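Long-range contacts in putative cytochrome P450 YjiB (Bacillus subtilis subsp. subtilis, PDB 4RM4), which probably acts as a haem-dependent cytochrome P450 monooxygenase, putting one atom of molecular oxygen into a substrate and reducing the other: residues Lys98-Trp108 / Glu207-Val215; Glu188-Ile199 / Leu229-Leu237. All blocks are in the same frame, centred on the assembly; numbering follows the deposited sequence.

Helix 210-215 joins the two contacts: it lies between helices 177-204 and 226-257 in the chain and packs against both. The centres of interactions 1 and 2 are about 17 Å apart, yet their atoms meet directly. Ile211 CD1 lies 3.6 Å from Ile198 CG2, and Leu214 CD1 lies 3.7 Å from both Leu229 CD1 and Phe232 CE2, so the layer is continuous. Each contact also approaches the haem. In interaction 1 the nearest atoms of the Phe100 side chain are about 4 Å from the haem and about 8 Å from the side chain of Cys349, the probable axial ligand; in interaction 2 Leu235 and Leu236 belong to the haem pocket.

Interaction 1 of 2, residues Lys98-Trp108 / Glu207-Val215; sequences KAFTPRVMKQW and EQDIISILV
The two backbones come closest at Ala99 and Ile210, whose CA atoms are 5.5 Å apart, and diverge to 8.2 Å between the CA atoms of Val104 and Gln208. The short separation brings Ala99 CB to 3.9 Å from Ile210 CG2. Ile210 CG1 also lies against Ala99 CB and, standing beside the backbone N (chi1 -75°), carries CD1 on to Phe100 CZ at 3.7 Å. Farther along, Val104 and Ile213 meet tip to tip, CG2 to CD1 at 3.9 Å. Lys98 bends at its outer torsions and rests NZ against Leu214 CD2, while that amine bonds to Val95 O. At the other end Trp108 NE1 donates to Gln208 O over 2.8 Å, with an N-H...O angle of 145°. The acceptor lies near the indole plane, but the nitrogen stands 36° out of the carbonyl plane. A leucine in place of Trp108 would probably leave Gln208 O without this donor and open a gap beside Asp209, whose CA lies near CZ2. Asp209 is the N-cap of helix 210-215: its OD1 accepts from Ser212 N, and its OD2 from Ser212 OG. Thus a short capped helix, probably H of the P450 fold, packs on the turn between helices 88-96 and 102-123, probably C and D, where Phe100 extends the apolar layer to Leu350 and Leu354 beside the haem.

Interaction 2 of 2, residues Glu188-Ile199 / Leu229-Leu237; sequences EEELAAFFAGII and LIPFCTLLL. With HEM (protoporphyrin IX containing Fe), chain B.
Knobs-into-holes packing joins helix 177-204 to helix 226-257, the long P450 helix that runs past the haem and is conventionally called I. The local axes approach to 9.4 Å at a crossing angle of 114°, and each helix supplies one knob. Phe195 enters the hole formed by Ile230, Cys233, Thr234 and Leu237. Its ring turns a face to Cys233, whose CB sits 3.6 Å from the ring centroid and 5° off the normal, a CH-pi contact; Cys233 SG, over the same face at 4.6 Å from the centroid, adds a sulfur-aromatic contact. Thr234 OG1 and Leu237 CD1 approach the ring at its edge. In return, Ile230 fits among Ala192, Phe195, Ala196 and Ile199. Ile230 chi1 of -70° sets CG1 beside the backbone N and turns CG2 the opposite way, tightly onto Ala192 CA at 3.4 Å, while CD1 reaches Ala196 CB. Ile199 and Leu229 lie alongside each other, pointing opposite ways, CD1 to CD2 at 3.5 Å. At the other end, Leu191 and Leu237 touch through their CD1 methyls. A water joins the helices, donating to Glu188 O and hydrogen-bonding to Thr234 OG1 at 2.6 Å. On the haem side, Leu235 CD2 lies 3.7 Å from the haem methyl CMD. With no direct hydrogen bond between the segments, cohesion comes chiefly from close apolar and ring contacts, the water adding one polar link.

Interaction 1 of 2, residues Lys98-Trp108 / Glu207-Val215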
# COMPACT_ATOMS: atom_id res chain seq x y z
N LYS A 98 -11.37 15.17 -1.07
CA LYS A 98 -12.39 15.30 -2.11
C LYS A 98 -12.15 14.40 -3.31
O LYS A 98 -13.06 14.17 -4.11
CB LYS A 98 -12.46 16.75 -2.61
CG LYS A 98 -12.45 17.79 -1.51
CD LYS A 98 -12.79 19.16 -2.09
CE LYS A 98 -12.01 19.41 -3.37
NZ LYS A 98 -10.56 19.52 -3.10
N ALA A 99 -10.92 13.91 -3.46
CA ALA A 99 -10.58 13.07 -4.61
C ALA A 99 -10.86 11.57 -4.39
O ALA A 99 -10.76 10.78 -5.33
CB ALA A 99 -9.12 13.27 -4.99
N PHE A 100 -11.20 11.20 -3.15
CA PHE A 100 -11.42 9.79 -2.78
C PHE A 100 -12.78 9.49 -2.12
O PHE A 100 -12.94 8.44 -1.48
CB PHE A 100 -10.26 9.30 -1.92
CG PHE A 100 -8.98 9.17 -2.69
CD1 PHE A 100 -8.15 10.28 -2.85
CD2 PHE A 100 -8.64 7.99 -3.31
CE1 PHE A 100 -6.98 10.19 -3.61
CE2 PHE A 100 -7.48 7.89 -4.06
CZ PHE A 100 -6.65 8.99 -4.21
N THR A 101 -13.75 10.37 -2.32
CA THR A 101 -15.08 10.21 -1.74
C THR A 101 -15.77 8.98 -2.31
O THR A 101 -15.40 8.48 -3.38
CB THR A 101 -15.97 11.43 -2.00
OG1 THR A 101 -16.20 11.55 -3.41
CG2 THR A 101 -15.32 12.71 -1.46
N PRO A 102 -16.78 8.48 -1.61
CA PRO A 102 -17.49 7.32 -2.15
C PRO A 102 -18.08 7.61 -3.55
O PRO A 102 -18.12 6.73 -4.40
CB PRO A 102 -18.58 7.07 -1.11
CG PRO A 102 -17.94 7.53 0.20
CD PRO A 102 -17.13 8.75 -0.19
N ARG A 103 -18.50 8.85 -3.78
CA ARG A 103 -19.03 9.25 -5.08
C ARG A 103 -18.01 9.07 -6.22
O ARG A 103 -18.33 8.55 -7.30
CB ARG A 103 -19.51 10.69 -5.04
CG ARG A 103 -20.10 11.17 -6.34
CD ARG A 103 -20.44 12.64 -6.25
NE ARG A 103 -21.62 12.88 -5.42
CZ ARG A 103 -21.89 14.05 -4.84
NH1 ARG A 103 -21.06 15.08 -4.99
NH2 ARG A 103 -22.99 14.19 -4.11
N VAL A 104 -16.78 9.49 -5.97
CA VAL A 104 -15.72 9.33 -6.98
C VAL A 104 -15.36 7.86 -7.24
O VAL A 104 -15.23 7.45 -8.39
CB VAL A 104 -14.46 10.13 -6.59
CG1 VAL A 104 -13.30 9.85 -7.57
CG2 VAL A 104 -14.78 11.61 -6.53
N MET A 105 -15.23 7.08 -6.17
CA MET A 105 -14.95 5.64 -6.29
C MET A 105 -16.03 4.96 -7.11
O MET A 105 -15.73 4.14 -7.98
CB MET A 105 -14.86 4.96 -4.91
CG MET A 105 -13.68 5.42 -4.03
SD MET A 105 -12.05 5.20 -4.78
CE MET A 105 -11.82 6.78 -5.61
N LYS A 106 -17.29 5.31 -6.84
CA LYS A 106 -18.41 4.72 -7.58
C LYS A 106 -18.25 5.02 -9.06
O LYS A 106 -18.47 4.17 -9.93
CB LYS A 106 -19.74 5.31 -7.09
CG LYS A 106 -19.99 5.23 -5.60
CD LYS A 106 -20.59 3.90 -5.17
CE LYS A 106 -21.03 3.94 -3.71
NZ LYS A 106 -22.05 5.00 -3.44
N GLN A 107 -17.84 6.26 -9.34
CA GLN A 107 -17.69 6.76 -10.69
C GLN A 107 -16.67 5.96 -11.48
O GLN A 107 -16.79 5.81 -12.70
CB GLN A 107 -17.26 8.22 -10.62
CG GLN A 107 -17.60 9.06 -11.83
CD GLN A 107 -17.30 10.52 -11.58
OE1 GLN A 107 -16.43 10.85 -10.77
NE2 GLN A 107 -18.03 11.41 -12.26
N TRP A 108 -15.66 5.44 -10.79
CA TRP A 108 -14.53 4.79 -11.45
C TRP A 108 -14.59 3.26 -11.43
O TRP A 108 -13.80 2.61 -12.12
CB TRP A 108 -13.21 5.31 -10.86
CG TRP A 108 -12.84 6.67 -11.42
CD1 TRP A 108 -13.08 7.89 -10.86
CD2 TRP A 108 -12.20 6.93 -12.68
NE1 TRP A 108 -12.62 8.90 -11.69
CE2 TRP A 108 -12.08 8.33 -12.81
CE3 TRP A 108 -11.71 6.11 -13.71
CZ2 TRP A 108 -11.48 8.93 -13.93
CZ3 TRP A 108 -11.12 6.71 -14.82
CH2 TRP A 108 -11.02 8.11 -14.92
N GLU A 207 -11.97 16.80 -16.67
CA GLU A 207 -12.73 15.56 -16.79
C GLU A 207 -12.94 15.02 -15.37
O GLU A 207 -12.91 15.80 -14.42
CB GLU A 207 -11.93 14.52 -17.59
CG GLU A 207 -11.51 15.00 -18.98
CD GLU A 207 -12.68 15.31 -19.89
OE1 GLU A 207 -13.84 15.02 -19.51
OE2 GLU A 207 -12.45 15.86 -20.99
N GLN A 208 -13.13 13.71 -15.23
CA GLN A 208 -13.58 13.11 -13.97
C GLN A 208 -12.44 12.52 -13.15
O GLN A 208 -12.66 11.68 -12.27
CB GLN A 208 -14.60 12.02 -14.24
CG GLN A 208 -15.77 12.50 -15.07
CD GLN A 208 -16.41 13.74 -14.48
OE1 GLN A 208 -16.71 14.70 -15.20
NE2 GLN A 208 -16.62 13.74 -13.16
N ASP A 209 -11.23 12.97 -13.44
CA ASP A 209 -10.05 12.41 -12.82
C ASP A 209 -9.68 13.23 -11.59
O ASP A 209 -10.21 14.31 -11.36
CB ASP A 209 -8.90 12.44 -13.81
CG ASP A 209 -8.63 13.84 -14.32
OD1 ASP A 209 -7.77 14.54 -13.75
OD2 ASP A 209 -9.30 14.24 -15.29
N ILE A 210 -8.76 12.70 -10.80
CA ILE A 210 -8.31 13.34 -9.56
C ILE A 210 -7.74 14.74 -9.80
O ILE A 210 -7.98 15.66 -9.03
CB ILE A 210 -7.22 12.48 -8.88
CG1 ILE A 210 -7.85 11.24 -8.22
CG2 ILE A 210 -6.43 13.30 -7.85
CD1 ILE A 210 -6.82 10.25 -7.67
N ILE A 211 -6.96 14.89 -10.87
CA ILE A 211 -6.32 16.18 -11.17
C ILE A 211 -7.37 17.25 -11.49
O ILE A 211 -7.28 18.37 -11.00
CB ILE A 211 -5.21 16.06 -12.24
CG1 ILE A 211 -3.97 15.41 -11.63
CG2 ILE A 211 -4.83 17.45 -12.79
CD1 ILE A 211 -2.89 15.02 -12.63
N SER A 212 -8.36 16.90 -12.31
CA SER A 212 -9.48 17.79 -12.58
C SER A 212 -10.14 18.23 -11.28
O SER A 212 -10.42 19.42 -11.07
CB SER A 212 -10.52 17.10 -13.47
OG SER A 212 -9.99 16.84 -14.76
N ILE A 213 -10.40 17.27 -10.41
CA ILE A 213 -11.07 17.54 -9.15
C ILE A 213 -10.29 18.54 -8.29
O ILE A 213 -10.87 19.46 -7.73
CB ILE A 213 -11.33 16.23 -8.38
CG1 ILE A 213 -12.34 15.37 -9.14
CG2 ILE A 213 -11.84 16.51 -6.98
CD1 ILE A 213 -12.48 13.96 -8.59
N LEU A 214 -8.98 18.38 -8.22
CA LEU A 214 -8.16 19.23 -7.36
C LEU A 214 -7.79 20.58 -8.00
O LEU A 214 -7.28 21.46 -7.32
CB LEU A 214 -6.91 18.47 -6.90
CG LEU A 214 -7.26 17.24 -6.05
CD1 LEU A 214 -6.04 16.40 -5.74
CD2 LEU A 214 -7.98 17.63 -4.77
N VAL A 215 -8.06 20.75 -9.30
CA VAL A 215 -7.81 22.05 -9.93
C VAL A 215 -9.08 22.87 -10.16
O VAL A 215 -9.00 24.04 -10.54
CB VAL A 215 -7.01 21.95 -11.25
CG1 VAL A 215 -5.66 21.24 -11.02
CG2 VAL A 215 -7.84 21.26 -12.31

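Interaction 2 of 2, residues Glu188-Ile199 / Leu229-Leu237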
# COMPACT_ATOMS: atom_id res chain seq x y z
N GLU A 188 11.79 11.66 -10.59
CA GLU A 188 10.80 12.51 -9.93
C GLU A 188 10.68 13.86 -10.63
O GLU A 188 9.58 14.42 -10.72
CB GLU A 188 11.17 12.68 -8.45
CG GLU A 188 9.99 13.00 -7.54
CD GLU A 188 9.98 12.17 -6.27
OE1 GLU A 188 10.44 11.00 -6.31
OE2 GLU A 188 9.52 12.67 -5.22
N GLU A 189 11.79 14.39 -11.13
CA GLU A 189 11.78 15.68 -11.82
C GLU A 189 11.07 15.55 -13.16
O GLU A 189 10.42 16.49 -13.63
CB GLU A 189 13.21 16.20 -12.02
CG GLU A 189 14.03 16.35 -10.73
CD GLU A 189 13.56 17.51 -9.87
OE1 GLU A 189 13.76 18.68 -10.27
OE2 GLU A 189 13.00 17.25 -8.78
N GLU A 190 11.19 14.37 -13.78
CA GLU A 190 10.46 14.10 -15.02
C GLU A 190 8.97 13.93 -14.74
O GLU A 190 8.13 14.34 -15.54
CB GLU A 190 11.03 12.88 -15.74
CG GLU A 190 12.38 13.12 -16.41
CD GLU A 190 12.98 11.87 -17.04
OE1 GLU A 190 12.36 10.79 -16.96
OE2 GLU A 190 14.08 11.97 -17.62
N LEU A 191 8.64 13.31 -13.60
CA LEU A 191 7.24 13.18 -13.21
C LEU A 191 6.62 14.54 -12.94
O LEU A 191 5.51 14.81 -13.37
CB LEU A 191 7.07 12.29 -11.97
CG LEU A 191 6.93 10.78 -12.21
CD1 LEU A 191 5.69 10.47 -13.04
CD2 LEU A 191 8.18 10.27 -12.89
N ALA A 192 7.34 15.38 -12.21
CA ALA A 192 6.90 16.73 -11.90
C ALA A 192 6.51 17.52 -13.15
O ALA A 192 5.42 18.08 -13.21
CB ALA A 192 7.98 17.47 -11.11
N ALA A 193 7.41 17.57 -14.13
CA ALA A 193 7.14 18.28 -15.38
C ALA A 193 5.96 17.68 -16.14
O ALA A 193 5.16 18.40 -16.73
CB ALA A 193 8.39 18.30 -16.27
N PHE A 194 5.85 16.36 -16.11
CA PHE A 194 4.76 15.67 -16.77
C PHE A 194 3.44 16.04 -16.10
O PHE A 194 2.47 16.43 -16.78
CB PHE A 194 4.99 14.15 -16.74
CG PHE A 194 3.91 13.35 -17.41
CD1 PHE A 194 2.86 12.81 -16.68
CD2 PHE A 194 3.96 13.10 -18.77
CE1 PHE A 194 1.87 12.06 -17.29
CE2 PHE A 194 2.98 12.35 -19.40
CZ PHE A 194 1.93 11.83 -18.66
N PHE A 195 3.40 15.95 -14.77
CA PHE A 195 2.19 16.32 -14.03
C PHE A 195 1.86 17.80 -14.24
O PHE A 195 0.70 18.18 -14.29
CB PHE A 195 2.31 16.02 -12.54
CG PHE A 195 2.19 14.56 -12.19
CD1 PHE A 195 1.14 13.79 -12.69
CD2 PHE A 195 3.12 13.95 -11.37
CE1 PHE A 195 1.02 12.45 -12.37
CE2 PHE A 195 3.01 12.60 -11.06
CZ PHE A 195 1.97 11.86 -11.56
N ALA A 196 2.89 18.64 -14.34
CA ALA A 196 2.68 20.07 -14.59
C ALA A 196 1.88 20.24 -15.87
O ALA A 196 0.94 21.02 -15.93
CB ALA A 196 4.02 20.80 -14.69
N GLY A 197 2.27 19.50 -16.90
CA GLY A 197 1.56 19.54 -18.17
C GLY A 197 0.12 19.11 -18.07
O GLY A 197 -0.77 19.77 -18.61
N ILE A 198 -0.13 17.99 -17.38
CA ILE A 198 -1.50 17.49 -17.23
C ILE A 198 -2.34 18.47 -16.42
O ILE A 198 -3.51 18.69 -16.72
CB ILE A 198 -1.55 16.12 -16.51
CG1 ILE A 198 -1.04 15.00 -17.42
CG2 ILE A 198 -2.98 15.79 -16.14
CD1 ILE A 198 0.32 15.21 -17.99
N ILE A 199 -1.74 19.06 -15.39
CA ILE A 199 -2.44 20.05 -14.59
C ILE A 199 -2.96 21.21 -15.47
O ILE A 199 -4.11 21.61 -15.35
CB ILE A 199 -1.58 20.57 -13.42
CG1 ILE A 199 -1.49 19.50 -12.33
CG2 ILE A 199 -2.17 21.85 -12.84
CD1 ILE A 199 -0.41 19.76 -11.27
N LEU A 229 0.42 20.25 -5.42
CA LEU A 229 -0.32 19.25 -6.19
C LEU A 229 0.61 18.25 -6.84
O LEU A 229 0.33 17.04 -6.83
CB LEU A 229 -1.24 19.90 -7.24
CG LEU A 229 -2.17 18.95 -8.02
CD1 LEU A 229 -3.03 18.06 -7.09
CD2 LEU A 229 -3.06 19.72 -8.99
N ILE A 230 1.72 18.72 -7.41
CA ILE A 230 2.65 17.82 -8.07
C ILE A 230 3.25 16.77 -7.15
O ILE A 230 3.21 15.58 -7.47
CB ILE A 230 3.74 18.59 -8.84
CG1 ILE A 230 3.11 19.28 -10.05
CG2 ILE A 230 4.82 17.62 -9.30
CD1 ILE A 230 4.01 20.29 -10.74
N PRO A 231 3.82 17.19 -6.00
CA PRO A 231 4.32 16.18 -5.05
C PRO A 231 3.21 15.22 -4.58
O PRO A 231 3.49 14.05 -4.31
CB PRO A 231 4.80 17.03 -3.86
CG PRO A 231 5.11 18.36 -4.43
CD PRO A 231 4.15 18.56 -5.57
N PHE A 232 1.98 15.72 -4.45
CA PHE A 232 0.85 14.85 -4.09
C PHE A 232 0.57 13.76 -5.16
O PHE A 232 0.35 12.60 -4.83
CB PHE A 232 -0.42 15.68 -3.81
CG PHE A 232 -1.63 14.83 -3.56
CD1 PHE A 232 -1.77 14.15 -2.36
CD2 PHE A 232 -2.60 14.67 -4.54
CE1 PHE A 232 -2.88 13.34 -2.13
CE2 PHE A 232 -3.72 13.86 -4.31
CZ PHE A 232 -3.85 13.20 -3.10
N CYS A 233 0.58 14.13 -6.44
CA CYS A 233 0.37 13.14 -7.50
C CYS A 233 1.45 12.05 -7.50
O CYS A 233 1.15 10.86 -7.61
CB CYS A 233 0.27 13.81 -8.87
SG CYS A 233 -1.21 14.85 -9.03
N THR A 234 2.70 12.46 -7.35
CA THR A 234 3.80 11.51 -7.27
C THR A 234 3.62 10.56 -6.07
O THR A 234 3.86 9.36 -6.19
CB THR A 234 5.15 12.23 -7.20
OG1 THR A 234 5.30 13.06 -8.37
CG2 THR A 234 6.26 11.21 -7.17
N LEU A 235 3.19 11.10 -4.93
CA LEU A 235 2.94 10.27 -3.74
C LEU A 235 1.93 9.18 -4.01
O LEU A 235 2.06 8.06 -3.51
CB LEU A 235 2.47 11.13 -2.56
CG LEU A 235 2.19 10.38 -1.26
CD1 LEU A 235 3.40 9.54 -0.84
CD2 LEU A 235 1.77 11.36 -0.18
N LEU A 236 0.90 9.49 -4.80
CA LEU A 236 -0.10 8.49 -5.12
C LEU A 236 0.50 7.24 -5.77
O LEU A 236 0.07 6.14 -5.50
CB LEU A 236 -1.21 9.07 -6.01
CG LEU A 236 -2.00 10.22 -5.39
CD1 LEU A 236 -3.18 10.56 -6.32
CD2 LEU A 236 -2.49 9.90 -3.97
N LEU A 237 1.48 7.44 -6.66
CA LEU A 237 2.20 6.32 -7.25
C LEU A 237 3.05 5.62 -6.20
O LEU A 237 3.01 4.39 -6.09
CB LEU A 237 3.14 6.81 -8.36
CG LEU A 237 2.54 7.85 -9.31
CD1 LEU A 237 3.53 8.11 -10.46
CD2 LEU A 237 1.20 7.41 -9.82
CHA HEM B . -0.94 6.46 3.85
CHB HEM B . -1.01 1.63 3.51
CHC HEM B . -2.78 1.96 -1.02
CHD HEM B . -2.23 6.78 -0.87
C1A HEM B . -0.84 5.12 4.18
C2A HEM B . -0.51 4.57 5.48
C3A HEM B . -0.53 3.24 5.39
C4A HEM B . -0.89 2.90 4.03
CMA HEM B . -0.22 2.23 6.52
CAA HEM B . -0.19 5.38 6.76
CBA HEM B . 1.24 5.89 6.73
CGA HEM B . 1.67 6.42 8.08
O1A HEM B . 2.86 6.80 8.19
O2A HEM B . 0.83 6.47 9.03
C1B HEM B . -1.53 1.33 2.28
C2B HEM B . -1.89 -0.00 1.83
C3B HEM B . -2.36 0.09 0.58
C4B HEM B . -2.34 1.48 0.19
CMB HEM B . -1.74 -1.28 2.68
CAB HEM B . -2.90 -1.01 -0.36
CBB HEM B . -3.33 -2.17 0.14
C1C HEM B . -2.81 3.29 -1.36
C2C HEM B . -3.33 3.85 -2.59
C3C HEM B . -3.17 5.17 -2.53
C4C HEM B . -2.56 5.50 -1.28
CMC HEM B . -3.95 2.99 -3.72
CAC HEM B . -3.53 6.27 -3.57
CBC HEM B . -3.86 6.03 -4.84
C1D HEM B . -1.81 7.13 0.39
C2D HEM B . -1.51 8.48 0.78
C3D HEM B . -1.10 8.40 2.26
C4D HEM B . -1.21 6.99 2.61
CMD HEM B . -1.59 9.73 -0.11
CAD HEM B . -0.69 9.57 3.17
CBD HEM B . -1.95 10.09 3.88
CGD HEM B . -1.59 11.17 4.87
O1D HEM B . -2.51 11.91 5.30
O2D HEM B . -0.37 11.29 5.19
NA HEM B . -1.06 4.06 3.32
NB HEM B . -1.81 2.20 1.24
NC HEM B . -2.34 4.33 -0.57
ND HEM B . -1.64 6.30 1.48
FE HEM B . -1.85 4.23 1.43
O HOH W 1 7.50 14.45 -8.62
O HOH W 2 0.50 3.86 0.90